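Local coordinates for ORF131 protein (Ralstonia metallidurans, PDB 2WTO) that probably serves heavy-metal resistance as a metal-binding protein of the CzcE family, at residues Trp92-Met97 with Val120-Ser125. Residues are numbered along the deposited sequence; the frame is centred on the assembly and turned at random.
Sequences WTFAQM and VYIDRS. With MG (magnesium ion), chain I.
Phe94, Ile122 and Val120 meet in the core between the two mixed beta-sheets of the CzcE fold, where strand 88-94 of one sheet faces strand 119-123 of the other. The Phe94 ring reaches Val120 CG1 with CE1 at 3.6 Å and Ile122 CD1 with CD1 at 3.8 Å. Beyond the strand end, Met97 CG rests 3.6 Å from Ile122 CG2, a branch that stands anti to the backbone N of Ile122; past CG the methionine chain bends at chi2 and chi3 and leads away from 120-125. Two hydrogen bonds join the residues that follow the two strands. Ser125 N donates to Met97 O over 2.7 Å, nearly straight at 178° and in the carbonyl plane; Ser125 OG donates to Gln96 OE1 over 2.6 Å, tilted 15° from the amide plane. That hydroxyl also pairs with Leu127 N, so two bonds fix its rotation.

Further out, Trp92 CD1 sits over the centre of the Phe94 ring, 3.4 Å above its plane, while Val75 and Leu108 also pack on Phe94. Ser77 OG bonds both Met97 N and Asp123 O, so this one hydroxyl links the two segments. On the side of strand 119-123 turned from this core, OD2 of Asp123 in this chain binds a magnesium ion at 2.0 Å, and OD1 of Asp123 of the second subunit is a further ligand; a water on the magnesium donates to Arg124 O.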
loop_
_atom_site.group_PDB
_atom_site.type_symbol
_atom_site.label_atom_id
_atom_site.label_comp_id
_atom_site.label_asym_id
_atom_site.label_seq_id
_atom_site.Cartn_x
_atom_site.Cartn_y
_atom_site.Cartn_z
ATOM N N TRP A 92 -10.093 -8.252 4.864
ATOM C CA TRP A 92 -9.945 -9.271 3.835
ATOM C C TRP A 92 -8.597 -9.944 3.973
ATOM O O TRP A 92 -7.604 -9.273 4.238
ATOM C CB TRP A 92 -10.011 -8.618 2.451
ATOM C CG TRP A 92 -10.108 -9.578 1.310
ATOM C CD1 TRP A 92 -9.084 -10.059 0.542
ATOM C CD2 TRP A 92 -11.308 -10.170 0.808
ATOM N NE1 TRP A 92 -9.585 -10.926 -0.419
ATOM C CE2 TRP A 92 -10.949 -11.004 -0.277
ATOM C CE3 TRP A 92 -12.660 -10.090 1.177
ATOM C CZ2 TRP A 92 -11.892 -11.745 -0.994
ATOM C CZ3 TRP A 92 -13.591 -10.822 0.464
ATOM C CH2 TRP A 92 -13.200 -11.633 -0.612
ATOM N N THR A 93 -8.551 -11.261 3.774
ATOM C CA THR A 93 -7.272 -11.970 3.715
ATOM C C THR A 93 -7.015 -12.367 2.261
ATOM O O THR A 93 -7.775 -13.123 1.661
ATOM C CB THR A 93 -7.237 -13.261 4.600
ATOM O OG1 THR A 93 -7.376 -12.915 5.991
ATOM C CG2 THR A 93 -5.889 -13.986 4.421
ATOM N N PHE A 94 -5.955 -11.826 1.682
ATOM C CA PHE A 94 -5.685 -12.060 0.269
ATOM C C PHE A 94 -5.158 -13.459 0.011
ATOM O O PHE A 94 -4.412 -14.027 0.828
ATOM C CB PHE A 94 -4.784 -10.960 -0.287
ATOM C CG PHE A 94 -5.484 -9.646 -0.331
ATOM C CD1 PHE A 94 -6.271 -9.300 -1.432
ATOM C CD2 PHE A 94 -5.459 -8.805 0.768
ATOM C CE1 PHE A 94 -6.981 -8.091 -1.453
ATOM C CE2 PHE A 94 -6.173 -7.614 0.767
ATOM C CZ PHE A 94 -6.940 -7.255 -0.338
ATOM N N ALA A 95 -5.605 -14.037 -1.104
ATOM C CA ALA A 95 -5.201 -15.381 -1.502
ATOM C C ALA A 95 -3.709 -15.442 -1.833
ATOM O O ALA A 95 -3.043 -14.404 -1.957
ATOM C CB ALA A 95 -6.034 -15.845 -2.733
ATOM N N GLN A 96 -3.192 -16.663 -1.992
ATOM C CA GLN A 96 -1.808 -16.874 -2.397
ATOM C C GLN A 96 -1.762 -16.921 -3.931
ATOM O O GLN A 96 -2.153 -17.922 -4.544
ATOM C CB GLN A 96 -1.272 -18.185 -1.812
ATOM C CG GLN A 96 -1.280 -18.232 -0.264
ATOM C CD GLN A 96 -0.235 -17.315 0.380
ATOM O OE1 GLN A 96 0.764 -16.948 -0.238
ATOM N NE2 GLN A 96 -0.457 -16.967 1.631
ATOM N N MET A 97 -1.277 -15.851 -4.552
ATOM C CA MET A 97 -1.375 -15.714 -6.008
ATOM C C MET A 97 -0.142 -16.195 -6.752
ATOM O O MET A 97 0.982 -15.891 -6.371
ATOM C CB MET A 97 -1.647 -14.262 -6.380
ATOM C CG MET A 97 -2.826 -13.633 -5.632
ATOM S SD MET A 97 -4.374 -14.571 -5.656
ATOM C CE MET A 97 -4.611 -14.719 -7.394
ATOM N N VAL A 120 -6.789 -3.077 -6.040
ATOM C CA VAL A 120 -5.821 -3.711 -5.141
ATOM C C VAL A 120 -4.794 -4.519 -5.925
ATOM O O VAL A 120 -5.134 -5.487 -6.593
ATOM C CB VAL A 120 -6.513 -4.641 -4.115
ATOM C CG1 VAL A 120 -5.472 -5.225 -3.129
ATOM C CG2 VAL A 120 -7.593 -3.875 -3.362
ATOM N N TYR A 121 -3.531 -4.130 -5.826
ATOM C CA TYR A 121 -2.459 -4.848 -6.481
ATOM C C TYR A 121 -1.950 -5.911 -5.517
ATOM O O TYR A 121 -1.443 -5.576 -4.455
ATOM C CB TYR A 121 -1.340 -3.868 -6.814
ATOM C CG TYR A 121 -0.370 -4.381 -7.813
ATOM C CD1 TYR A 121 -0.418 -3.963 -9.145
ATOM C CD2 TYR A 121 0.616 -5.294 -7.427
ATOM C CE1 TYR A 121 0.510 -4.460 -10.073
ATOM C CE2 TYR A 121 1.552 -5.784 -8.333
ATOM C CZ TYR A 121 1.492 -5.371 -9.650
ATOM O OH TYR A 121 2.424 -5.867 -10.528
ATOM N N ILE A 122 -2.091 -7.183 -5.877
ATOM C CA ILE A 122 -1.639 -8.268 -4.996
ATOM C C ILE A 122 -0.337 -8.874 -5.505
ATOM O O ILE A 122 -0.273 -9.376 -6.630
ATOM C CB ILE A 122 -2.700 -9.388 -4.916
ATOM C CG1 ILE A 122 -4.068 -8.792 -4.569
ATOM C CG2 ILE A 122 -2.224 -10.489 -3.937
ATOM C CD1 ILE A 122 -5.293 -9.638 -5.050
ATOM N N ASP A 123 0.701 -8.816 -4.666
ATOM C CA ASP A 123 2.005 -9.332 -5.011
ATOM C C ASP A 123 1.936 -10.861 -5.026
ATOM O O ASP A 123 1.189 -11.472 -4.248
ATOM C CB ASP A 123 3.040 -8.848 -3.980
ATOM C CG ASP A 123 4.465 -9.233 -4.344
ATOM O OD1 ASP A 123 4.849 -9.148 -5.535
ATOM O OD2 ASP A 123 5.221 -9.614 -3.425
ATOM N N ARG A 124 2.706 -11.452 -5.937
ATOM C CA ARG A 124 2.821 -12.900 -6.104
ATOM C C ARG A 124 3.234 -13.576 -4.803
ATOM O O ARG A 124 4.039 -13.036 -4.039
ATOM C CB ARG A 124 3.902 -13.164 -7.150
ATOM C CG ARG A 124 4.262 -14.613 -7.353
ATOM C CD ARG A 124 5.250 -14.772 -8.509
ATOM N NE ARG A 124 6.630 -14.519 -8.101
ATOM C CZ ARG A 124 7.268 -13.363 -8.263
ATOM N NH1 ARG A 124 6.659 -12.328 -8.835
ATOM N NH2 ARG A 124 8.526 -13.244 -7.857
ATOM N N SER A 125 2.711 -14.777 -4.568
ATOM C CA SER A 125 3.036 -15.546 -3.368
ATOM C C SER A 125 4.436 -16.144 -3.406
ATOM O O SER A 125 4.909 -16.614 -4.438
ATOM C CB SER A 125 2.032 -16.701 -3.209
ATOM O OG SER A 125 2.418 -17.563 -2.161
HETATM MG MG MG I . 7.062 -10.290 -3.335
HETATM O O HOH W 1 7.356 -10.066 -5.284
HETATM O O HOH W 2 6.681 -12.260 -3.830
HETATM O O HOH W 3 7.309 -11.187 -1.479
HETATM O O HOH W 4 9.188 -10.548 -3.459
#